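Local coordinates for protein pectate lyase II (Xanthomonas campestris pv. campestris, PDB 2QY1) that probably cleaves the polygalacturonate chains of plant pectate by beta-elimination, as a secreted lyase of polysaccharide lyase family 1, at residues Val18-Thr22 and Phe23-Gln27; Ile88-Val91 and Gly92-Asn96; Gly45-Asp48 and Phe49-Lys53. The protein carries 2 engineered substitutions. All blocks are in the same frame, centred on the assembly; numbering follows the deposited sequence.

Contact 1: residues Val18-Thr22 and Phe23-Gln27; sequences VNVAT and FEAMQ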
ATOM      1  N   VAL A  18      24.272   4.290   3.157  1.00 19.89           N
ATOM      2  CA  VAL A  18      25.049   3.765   2.045  1.00 19.73           C
ATOM      3  C   VAL A  18      24.390   4.289   0.773  1.00 19.86           C
ATOM      4  O   VAL A  18      23.224   3.983   0.501  1.00 19.77           O
ATOM      5  CB  VAL A  18      25.057   2.212   2.056  1.00 19.74           C
ATOM      6  CG1 VAL A  18      25.843   1.649   0.869  1.00 19.77           C
ATOM      7  CG2 VAL A  18      25.619   1.686   3.376  1.00 19.49           C
ATOM      8  N   ASN A  19      25.118   5.107   0.018  1.00 19.77           N
ATOM      9  CA  ASN A  19      24.602   5.632  -1.245  1.00 19.94           C
ATOM     10  C   ASN A  19      24.541   4.537  -2.302  1.00 20.06           C
ATOM     11  O   ASN A  19      25.542   3.872  -2.579  1.00 20.08           O
ATOM     12  CB  ASN A  19      25.449   6.809  -1.744  1.00 19.97           C
ATOM     13  CG  ASN A  19      25.460   7.977  -0.775  1.00 19.93           C
ATOM     14  OD1 ASN A  19      24.532   8.154   0.016  1.00 19.83           O
ATOM     15  ND2 ASN A  19      26.515   8.780  -0.835  1.00 20.07           N
ATOM     16  N   VAL A  20      23.355   4.341  -2.866  1.00 20.14           N
ATOM     17  CA  VAL A  20      23.158   3.367  -3.941  1.00 20.45           C
ATOM     18  C   VAL A  20      22.479   4.047  -5.130  1.00 20.75           C
ATOM     19  O   VAL A  20      21.369   4.561  -5.011  1.00 20.59           O
ATOM     20  CB  VAL A  20      22.380   2.101  -3.463  1.00 20.40           C
ATOM     21  CG1 VAL A  20      23.197   1.329  -2.428  1.00 20.41           C
ATOM     22  CG2 VAL A  20      21.003   2.454  -2.897  1.00 20.02           C
ATOM     23  N   ALA A  21      23.164   4.065  -6.270  1.00 21.21           N
ATOM     24  CA  ALA A  21      22.679   4.785  -7.448  1.00 21.67           C
ATOM     25  C   ALA A  21      21.792   3.935  -8.346  1.00 22.06           C
ATOM     26  O   ALA A  21      21.100   4.461  -9.222  1.00 22.10           O
ATOM     27  CB  ALA A  21      23.852   5.350  -8.242  1.00 21.83           C
ATOM     28  N   THR A  22      21.819   2.621  -8.134  1.00 22.35           N
ATOM     29  CA  THR A  22      21.107   1.696  -9.004  1.00 22.57           C
ATOM     30  C   THR A  22      20.404   0.578  -8.246  1.00 22.99           C
ATOM     31  O   THR A  22      20.718   0.272  -7.089  1.00 22.68           O
ATOM     32  CB  THR A  22      22.054   1.017 -10.031  1.00 22.53           C
ATOM     33  OG1 THR A  22      23.015   0.212  -9.338  1.00 21.95           O
ATOM     34  CG2 THR A  22      22.769   2.040 -10.915  1.00 22.75           C
ATOM     35  N   PHE A  23      19.448  -0.020  -8.950  1.00 23.63           N
ATOM     36  CA  PHE A  23      18.814  -1.286  -8.612  1.00 24.25           C
ATOM     37  C   PHE A  23      19.837  -2.329  -8.121  1.00 24.05           C
ATOM     38  O   PHE A  23      19.676  -2.903  -7.041  1.00 24.15           O
ATOM     39  CB  PHE A  23      18.052  -1.750  -9.873  1.00 24.93           C
ATOM     40  CG  PHE A  23      17.620  -3.181  -9.863  1.00 25.83           C
ATOM     41  CD1 PHE A  23      16.740  -3.655  -8.902  1.00 27.56           C
ATOM     42  CD2 PHE A  23      18.052  -4.047 -10.862  1.00 27.78           C
ATOM     43  CE1 PHE A  23      16.329  -4.982  -8.909  1.00 28.17           C
ATOM     44  CE2 PHE A  23      17.647  -5.374 -10.882  1.00 28.22           C
ATOM     45  CZ  PHE A  23      16.782  -5.844  -9.900  1.00 27.71           C
ATOM     46  N   GLU A  24      20.895  -2.544  -8.900  1.00 23.78           N
ATOM     47  CA  GLU A  24      21.906  -3.562  -8.586  1.00 23.58           C
ATOM     48  C   GLU A  24      22.751  -3.215  -7.354  1.00 22.98           C
ATOM     49  O   GLU A  24      23.069  -4.092  -6.547  1.00 22.86           O
ATOM     50  CB  GLU A  24      22.810  -3.824  -9.798  1.00 23.69           C
ATOM     51  CG  GLU A  24      22.097  -4.477 -10.989  1.00 25.19           C
ATOM     52  CD  GLU A  24      21.412  -3.473 -11.914  1.00 27.10           C
ATOM     53  OE1 GLU A  24      21.455  -2.251 -11.630  1.00 27.51           O
ATOM     54  OE2 GLU A  24      20.830  -3.910 -12.932  1.00 27.65           O
ATOM     55  N   ALA A  25      23.109  -1.940  -7.218  1.00 22.41           N
ATOM     56  CA  ALA A  25      23.862  -1.468  -6.057  1.00 21.93           C
ATOM     57  C   ALA A  25      23.065  -1.644  -4.763  1.00 21.69           C
ATOM     58  O   ALA A  25      23.629  -2.006  -3.731  1.00 21.48           O
ATOM     59  CB  ALA A  25      24.279  -0.014  -6.239  1.00 21.92           C
ATOM     60  N   MET A  26      21.758  -1.396  -4.826  1.00 21.29           N
ATOM     61  CA  MET A  26      20.889  -1.567  -3.662  1.00 21.20           C
ATOM     62  C   MET A  26      20.855  -3.032  -3.235  1.00 21.09           C
ATOM     63  O   MET A  26      21.015  -3.340  -2.053  1.00 20.95           O
ATOM     64  CB  MET A  26      19.473  -1.052  -3.942  1.00 21.17           C
ATOM     65  CG  MET A  26      18.553  -1.071  -2.717  1.00 21.13           C
ATOM     66  SD  MET A  26      16.899  -0.431  -3.035  1.00 21.57           S
ATOM     67  CE  MET A  26      17.236   1.317  -3.226  1.00 20.50           C
ATOM     68  N   GLN A  27      20.659  -3.926  -4.204  1.00 21.12           N
ATOM     69  CA  GLN A  27      20.618  -5.363  -3.934  1.00 21.08           C
ATOM     70  C   GLN A  27      21.941  -5.859  -3.356  1.00 21.29           C
ATOM     71  O   GLN A  27      21.949  -6.606  -2.377  1.00 21.53           O
ATOM     72  CB  GLN A  27      20.254  -6.155  -5.195  1.00 21.01           C
ATOM     73  CG  GLN A  27      19.953  -7.632  -4.926  1.00 20.47           C
ATOM     74  CD  GLN A  27      18.761  -7.828  -4.004  1.00 20.17           C
ATOM     75  OE1 GLN A  27      17.630  -7.501  -4.358  1.00 20.88           O
ATOM     76  NE2 GLN A  27      19.010  -8.367  -2.818  1.00 19.73           N
TER
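Val-20 lies against the first turn of the helix that begins three residues further on, its two methyl branches dividing the surface between Ala-25 and Met-26. Val-20 CG1 rests 3.6 Å from Ala-25 O, while the CB atoms of Val-20 and Ala-25 approach to 4.0 Å. The other branch, CG2, meets the end of a methionine that crosses the valine at about a right angle: Met-26 CE lies 3.9 Å from Val-20 CG2, put there by an extended chain that bends only at its last torsion (chi3 -71°). Met-26 continues onto Leu-41, Tyr-43 and Val-66, linking this turn to strands 39-43 and 65-69.

Between strand and helix, Thr-22 is the N-cap. Thr-22 OG1 takes the N-H of Ala-25, N to OG1 3.0 Å, in a fairly straight bond (160°), and Thr-22 O receives Met-26 N at 3.0 Å as the first full helical bond. A chi1 of 64° sets OG1 over the helix start, where the CB of Ala-25 also approaches it. The carboxylate of Glu-24 folds back so that OE1 comes to 3.7 Å from Thr-22 CB.

Two kinds of chemistry thus meet here: the threonine hydroxyl takes an amide of the opening turn, Ala-25 N, and the carbonyl starts the regular helical bonding, while valine, alanine and methionine carbons pack the strand end against the helix.

Contact 2: residues Ile88-Val91 and Gly92-Asn96; sequences IRVV and GNAHN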
ATOM      1  N   ILE A  88      10.144  -3.188  -4.848  1.00 20.24           N
ATOM      2  CA  ILE A  88      10.792  -3.651  -3.620  1.00 20.72           C
ATOM      3  C   ILE A  88       9.947  -4.747  -2.984  1.00 20.99           C
ATOM      4  O   ILE A  88       8.716  -4.649  -2.930  1.00 20.99           O
ATOM      5  CB  ILE A  88      11.007  -2.504  -2.596  1.00 20.88           C
ATOM      6  CG1 ILE A  88      11.902  -1.405  -3.183  1.00 20.88           C
ATOM      7  CG2 ILE A  88      11.628  -3.037  -1.295  1.00 20.66           C
ATOM      8  CD1 ILE A  88      11.809  -0.073  -2.442  1.00 21.28           C
ATOM      9  N   ARG A  89      10.623  -5.782  -2.502  1.00 20.92           N
ATOM     10  CA  ARG A  89       9.968  -6.914  -1.876  1.00 21.25           C
ATOM     11  C   ARG A  89      10.588  -7.198  -0.509  1.00 20.56           C
ATOM     12  O   ARG A  89      11.807  -7.304  -0.387  1.00 20.66           O
ATOM     13  CB  ARG A  89      10.128  -8.120  -2.787  1.00 21.64           C
ATOM     14  CG  ARG A  89       9.136  -9.215  -2.587  1.00 24.02           C
ATOM     15  CD  ARG A  89       9.467 -10.313  -3.581  1.00 27.21           C
ATOM     16  NE  ARG A  89       8.778 -11.554  -3.275  1.00 29.11           N
ATOM     17  CZ  ARG A  89       9.214 -12.759  -3.624  1.00 29.77           C
ATOM     18  NH1 ARG A  89       8.506 -13.828  -3.298  1.00 30.41           N
ATOM     19  NH2 ARG A  89      10.354 -12.897  -4.291  1.00 30.48           N
ATOM     20  N   VAL A  90       9.747  -7.309   0.516  1.00 20.26           N
ATOM     21  CA  VAL A  90      10.202  -7.706   1.854  1.00 19.90           C
ATOM     22  C   VAL A  90       9.568  -9.051   2.194  1.00 19.84           C
ATOM     23  O   VAL A  90       8.345  -9.176   2.238  1.00 19.55           O
ATOM     24  CB  VAL A  90       9.865  -6.650   2.935  1.00 19.79           C
ATOM     25  CG1 VAL A  90      10.403  -7.087   4.290  1.00 19.68           C
ATOM     26  CG2 VAL A  90      10.442  -5.288   2.558  1.00 19.94           C
ATOM     27  N   VAL A  91      10.402 -10.060   2.427  1.00 19.77           N
ATOM     28  CA  VAL A  91       9.897 -11.427   2.504  1.00 19.91           C
ATOM     29  C   VAL A  91      10.508 -12.269   3.642  1.00 19.71           C
ATOM     30  O   VAL A  91      11.696 -12.148   3.969  1.00 19.37           O
ATOM     31  CB  VAL A  91       9.958 -12.124   1.092  1.00 20.25           C
ATOM     32  CG1 VAL A  91      11.359 -12.094   0.518  1.00 20.75           C
ATOM     33  CG2 VAL A  91       9.405 -13.543   1.119  1.00 20.17           C
ATOM     34  N   GLY A  92       9.664 -13.091   4.256  1.00 19.57           N
ATOM     35  CA  GLY A  92      10.093 -14.056   5.263  1.00 19.71           C
ATOM     36  C   GLY A  92      10.341 -13.450   6.630  1.00 19.91           C
ATOM     37  O   GLY A  92       9.639 -12.526   7.048  1.00 19.76           O
ATOM     38  N   ASN A  93      11.348 -13.982   7.321  1.00 20.14           N
ATOM     39  CA  ASN A  93      11.714 -13.541   8.664  1.00 20.47           C
ATOM     40  C   ASN A  93      12.442 -12.194   8.614  1.00 20.61           C
ATOM     41  O   ASN A  93      13.646 -12.106   8.868  1.00 20.70           O
ATOM     42  CB  ASN A  93      12.572 -14.614   9.348  1.00 20.66           C
ATOM     43  CG  ASN A  93      12.680 -14.421  10.850  1.00 21.00           C
ATOM     44  OD1 ASN A  93      11.933 -13.649  11.455  1.00 20.76           O
ATOM     45  ND2 ASN A  93      13.618 -15.132  11.462  1.00 21.59           N
ATOM     46  N   ALA A  94      11.689 -11.150   8.283  1.00 20.56           N
ATOM     47  CA  ALA A  94      12.240  -9.821   8.046  1.00 20.87           C
ATOM     48  C   ALA A  94      11.433  -8.791   8.822  1.00 21.01           C
ATOM     49  O   ALA A  94      10.231  -8.650   8.601  1.00 20.93           O
ATOM     50  CB  ALA A  94      12.214  -9.506   6.552  1.00 20.74           C
ATOM     51  N   HIS A  95      12.095  -8.070   9.727  1.00 21.15           N
ATOM     52  CA  HIS A  95      11.403  -7.165  10.643  1.00 21.16           C
ATOM     53  C   HIS A  95      12.067  -5.794  10.743  1.00 21.10           C
ATOM     54  O   HIS A  95      13.262  -5.657  10.489  1.00 20.81           O
ATOM     55  CB  HIS A  95      11.297  -7.805  12.031  1.00 21.55           C
ATOM     56  CG  HIS A  95      10.807  -9.218  12.002  1.00 22.06           C
ATOM     57  ND1 HIS A  95       9.476  -9.542  11.850  1.00 22.79           N
ATOM     58  CD2 HIS A  95      11.473 -10.394  12.080  1.00 22.77           C
ATOM     59  CE1 HIS A  95       9.341 -10.855  11.851  1.00 22.75           C
ATOM     60  NE2 HIS A  95      10.538 -11.396  11.987  1.00 23.23           N
ATOM     61  N   ASN A  96      11.278  -4.784  11.115  1.00 20.77           N
ATOM     62  CA  ASN A  96      11.775  -3.419  11.322  1.00 20.55           C
ATOM     63  C   ASN A  96      12.372  -2.824  10.042  1.00 20.47           C
ATOM     64  O   ASN A  96      13.584  -2.620   9.930  1.00 19.91           O
ATOM     65  CB  ASN A  96      12.768  -3.368  12.494  1.00 20.58           C
ATOM     66  CG  ASN A  96      13.137  -1.954  12.891  1.00 20.53           C
ATOM     67  OD1 ASN A  96      12.308  -1.045  12.848  1.00 20.28           O
ATOM     68  ND2 ASN A  96      14.391  -1.761  13.280  1.00 20.47           N
TER
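Val-90 holds CG1 trans to its amide nitrogen (chi1 -178°), which directs that methyl at the turn following the strand, and Ala-94 brings its CB to 3.8 Å from Val-90 CG1. The same alanine methyl also faces the backbone, Ala-94 CB lying 3.7 Å from Val-91 O, so it fills the inside of the bend between the strand end and the returning chain. Val-91 is turned the other way: its side chain sets off away from the turn and touches Lys-69, Glu-119 and Asn-121.

No hydrogen bond joins strand and turn; the touch between their side chains is apolar, and the polar bonds lie within the turn or run to its neighbours. Gly-92 swings the chain round with a positive phi of 78°, and Asn-93 is the centre of an inverse gamma turn in which Ala-94 N reaches Gly-92 O at 2.8 Å. A side-chain bond bridges the outer side: His-95 NE2 donates to Asn-93 OD1 at 2.7 Å, with NE2 in the plane of the Asn-93 carbonyl and OD1 15° out of the imidazole plane. With ND1 bonded to Ser-127 OG, both ring nitrogens of His-95 have partners, which holds the ring's rotation. Asn-70 OD1 takes the N-H of Asn-93, and Ser-72 OG pairs with the amide of His-95, tying the turn to the coil next to it.

At Asn-96 the chain turns a corner into strand 97-105, with the side-chain amide bonded to Asp-73, Thr-10 and Gly-11. The turn thus carries the chain from strand 87-91 of one parallel sheet to strand 97-105 of another, as in the right-handed parallel beta-helix of the polysaccharide lyase 1 family.

Contact 3: residues Gly45-Asp48 and Phe49-Lys53; sequences GKFD and FGTIK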
ATOM      1  N   GLY A  45      19.422   7.181  -7.609  1.00 21.06           N
ATOM      2  CA  GLY A  45      19.121   7.003  -9.030  1.00 21.51           C
ATOM      3  C   GLY A  45      17.950   7.853  -9.474  1.00 21.81           C
ATOM      4  O   GLY A  45      17.015   8.074  -8.707  1.00 21.67           O
ATOM      5  N   LYS A  46      18.018   8.352 -10.705  1.00 22.18           N
ATOM      6  CA  LYS A  46      16.979   9.217 -11.255  1.00 22.83           C
ATOM      7  C   LYS A  46      16.492   8.668 -12.589  1.00 22.68           C
ATOM      8  O   LYS A  46      16.895   9.146 -13.650  1.00 22.71           O
ATOM      9  CB  LYS A  46      17.503  10.646 -11.446  1.00 22.80           C
ATOM     10  CG  LYS A  46      18.036  11.311 -10.186  1.00 23.67           C
ATOM     11  CD  LYS A  46      18.773  12.606 -10.509  1.00 24.13           C
ATOM     12  CE  LYS A  46      17.819  13.728 -10.912  1.00 26.46           C
ATOM     13  NZ  LYS A  46      17.008  14.217  -9.759  1.00 27.68           N
ATOM     14  N   PHE A  47      15.631   7.659 -12.534  1.00 22.65           N
ATOM     15  CA  PHE A  47      15.072   7.078 -13.751  1.00 22.62           C
ATOM     16  C   PHE A  47      14.203   8.089 -14.496  1.00 22.69           C
ATOM     17  O   PHE A  47      13.311   8.708 -13.913  1.00 22.62           O
ATOM     18  CB  PHE A  47      14.268   5.809 -13.442  1.00 22.45           C
ATOM     19  CG  PHE A  47      13.785   5.088 -14.670  1.00 22.19           C
ATOM     20  CD1 PHE A  47      12.512   5.332 -15.182  1.00 22.17           C
ATOM     21  CD2 PHE A  47      14.607   4.170 -15.320  1.00 22.26           C
ATOM     22  CE1 PHE A  47      12.061   4.670 -16.324  1.00 21.63           C
ATOM     23  CE2 PHE A  47      14.166   3.499 -16.463  1.00 22.33           C
ATOM     24  CZ  PHE A  47      12.889   3.752 -16.964  1.00 22.40           C
ATOM     25  N   ASP A  48      14.481   8.249 -15.786  1.00 22.90           N
ATOM     26  CA  ASP A  48      13.689   9.116 -16.650  1.00 23.05           C
ATOM     27  C   ASP A  48      12.542   8.296 -17.227  1.00 22.99           C
ATOM     28  O   ASP A  48      12.759   7.424 -18.070  1.00 22.96           O
ATOM     29  CB  ASP A  48      14.563   9.698 -17.770  1.00 23.14           C
ATOM     30  CG  ASP A  48      13.797  10.635 -18.700  1.00 23.64           C
ATOM     31  OD1 ASP A  48      12.618  10.949 -18.428  1.00 24.59           O
ATOM     32  OD2 ASP A  48      14.390  11.066 -19.711  1.00 24.46           O
ATOM     33  N   PHE A  49      11.326   8.579 -16.762  1.00 22.77           N
ATOM     34  CA  PHE A  49      10.141   7.835 -17.193  1.00 22.75           C
ATOM     35  C   PHE A  49       9.770   8.102 -18.653  1.00 22.83           C
ATOM     36  O   PHE A  49       9.069   7.300 -19.278  1.00 22.75           O
ATOM     37  CB  PHE A  49       8.956   8.113 -16.262  1.00 22.72           C
ATOM     38  CG  PHE A  49       9.153   7.589 -14.867  1.00 22.22           C
ATOM     39  CD1 PHE A  49       9.076   6.221 -14.604  1.00 22.08           C
ATOM     40  CD2 PHE A  49       9.421   8.460 -13.815  1.00 21.97           C
ATOM     41  CE1 PHE A  49       9.267   5.731 -13.312  1.00 21.67           C
ATOM     42  CE2 PHE A  49       9.608   7.980 -12.520  1.00 21.95           C
ATOM     43  CZ  PHE A  49       9.530   6.611 -12.268  1.00 22.19           C
ATOM     44  N   GLY A  50      10.261   9.217 -19.192  1.00 22.93           N
ATOM     45  CA  GLY A  50      10.093   9.549 -20.607  1.00 23.08           C
ATOM     46  C   GLY A  50      10.743   8.556 -21.555  1.00 23.22           C
ATOM     47  O   GLY A  50      10.414   8.522 -22.745  1.00 23.51           O
ATOM     48  N   THR A  51      11.665   7.747 -21.034  1.00 23.22           N
ATOM     49  CA  THR A  51      12.327   6.702 -21.821  1.00 23.46           C
ATOM     50  C   THR A  51      11.389   5.535 -22.149  1.00 23.54           C
ATOM     51  O   THR A  51      11.696   4.711 -23.014  1.00 23.44           O
ATOM     52  CB  THR A  51      13.595   6.157 -21.124  1.00 23.47           C
ATOM     53  OG1 THR A  51      13.241   5.565 -19.867  1.00 23.31           O
ATOM     54  CG2 THR A  51      14.609   7.274 -20.895  1.00 23.78           C
ATOM     55  N   ILE A  52      10.259   5.464 -21.446  1.00 23.70           N
ATOM     56  CA  ILE A  52       9.222   4.472 -21.736  1.00 23.88           C
ATOM     57  C   ILE A  52       8.214   5.071 -22.723  1.00 24.09           C
ATOM     58  O   ILE A  52       7.311   5.825 -22.342  1.00 24.31           O
ATOM     59  CB  ILE A  52       8.528   3.958 -20.442  1.00 23.85           C
ATOM     60  CG1 ILE A  52       9.563   3.361 -19.479  1.00 23.63           C
ATOM     61  CG2 ILE A  52       7.447   2.926 -20.775  1.00 23.66           C
ATOM     62  CD1 ILE A  52       9.076   3.203 -18.039  1.00 23.88           C
ATOM     63  N   LYS A  53       8.393   4.735 -23.997  1.00 24.26           N
ATOM     64  CA  LYS A  53       7.603   5.314 -25.085  1.00 24.55           C
ATOM     65  C   LYS A  53       6.298   4.558 -25.329  1.00 24.34           C
ATOM     66  O   LYS A  53       5.397   5.055 -26.014  1.00 24.43           O
ATOM     67  CB  LYS A  53       8.427   5.373 -26.374  1.00 24.74           C
ATOM     68  CG  LYS A  53       9.432   6.525 -26.437  1.00 25.89           C
ATOM     69  CD  LYS A  53      10.754   6.171 -25.767  1.00 26.99           C
ATOM     70  CE  LYS A  53      11.834   7.198 -26.077  1.00 27.69           C
ATOM     71  NZ  LYS A  53      11.586   8.527 -25.441  1.00 27.93           N
TER
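Phe-47 presents the edge of its ring to one face of Phe-49 in an offset edge-to-face pair, the planes inclined at 67° and the centroids 5.3 Å apart. Phe-47 CD1 stands over the rim of the Phe-49 ring, 3.6 Å from Phe-49 CD1. Ile-52 CD1 also reaches the edge of Phe-47, near the ring plane, at 3.7 Å from Phe-47 CE1. The hydroxyl of Thr-51 comes in at a slant, OG1 lying 3.4 Å from Phe-47 CZ.

Next to the ring pair, the polar groups of Asp-48 fasten a short 3-10 turn. Asp-48 O takes two donors from one residue: Thr-51 N at 3.2 Å, from above the carbonyl plane, and Thr-51 OG1 at 2.6 Å, in line with the C=O bond. The carboxylate closes an Asx turn, for Asp-48 OD1 accepts Gly-50 N at 3.0 Å from above the carboxylate plane. A chi1 of -179° swings the carboxylate to the side opposite Asp-48 N, forward to that N-H. At the far end, Lys-53 NZ bonds to Gly-50 O, 2.9 Å away.

This surface turn belongs to the loop between strands 39-43 and 65-69. Phe-49 makes a second edge-to-face contact with Phe-137 of strand 129-137 and leans on Ala-83, Phe-47 and Ile-52 both touch Asn-85, and backbone bonds from Gly-45 and Phe-47 to Ala-83 lay the start of the loop alongside that running from strand 74-78 to strand 87-91.

From the N terminus, contact 1 comes first, closing the step from strand 18-20 into helix 23-32. Strand 39-43 then runs beside strand 18-20, and contact 3 shapes the long loop leaving it before strand 65-69. Contact 2 comes last, at the turn between strands 87-91 and 97-105. The three follow in series, with none nested and none crossing. Contacts 1 and 3 lie on the same side of the chain's centre, their centres about 17 Å apart, whereas the centres of contacts 2 and 3 are about 27 Å apart. Together they mark the helix-bearing first coil, a surface loop and a corner between two faces of the same beta-helix; Gln-67 joins two of them, bonding Gln-27 and, weakly, Arg-89.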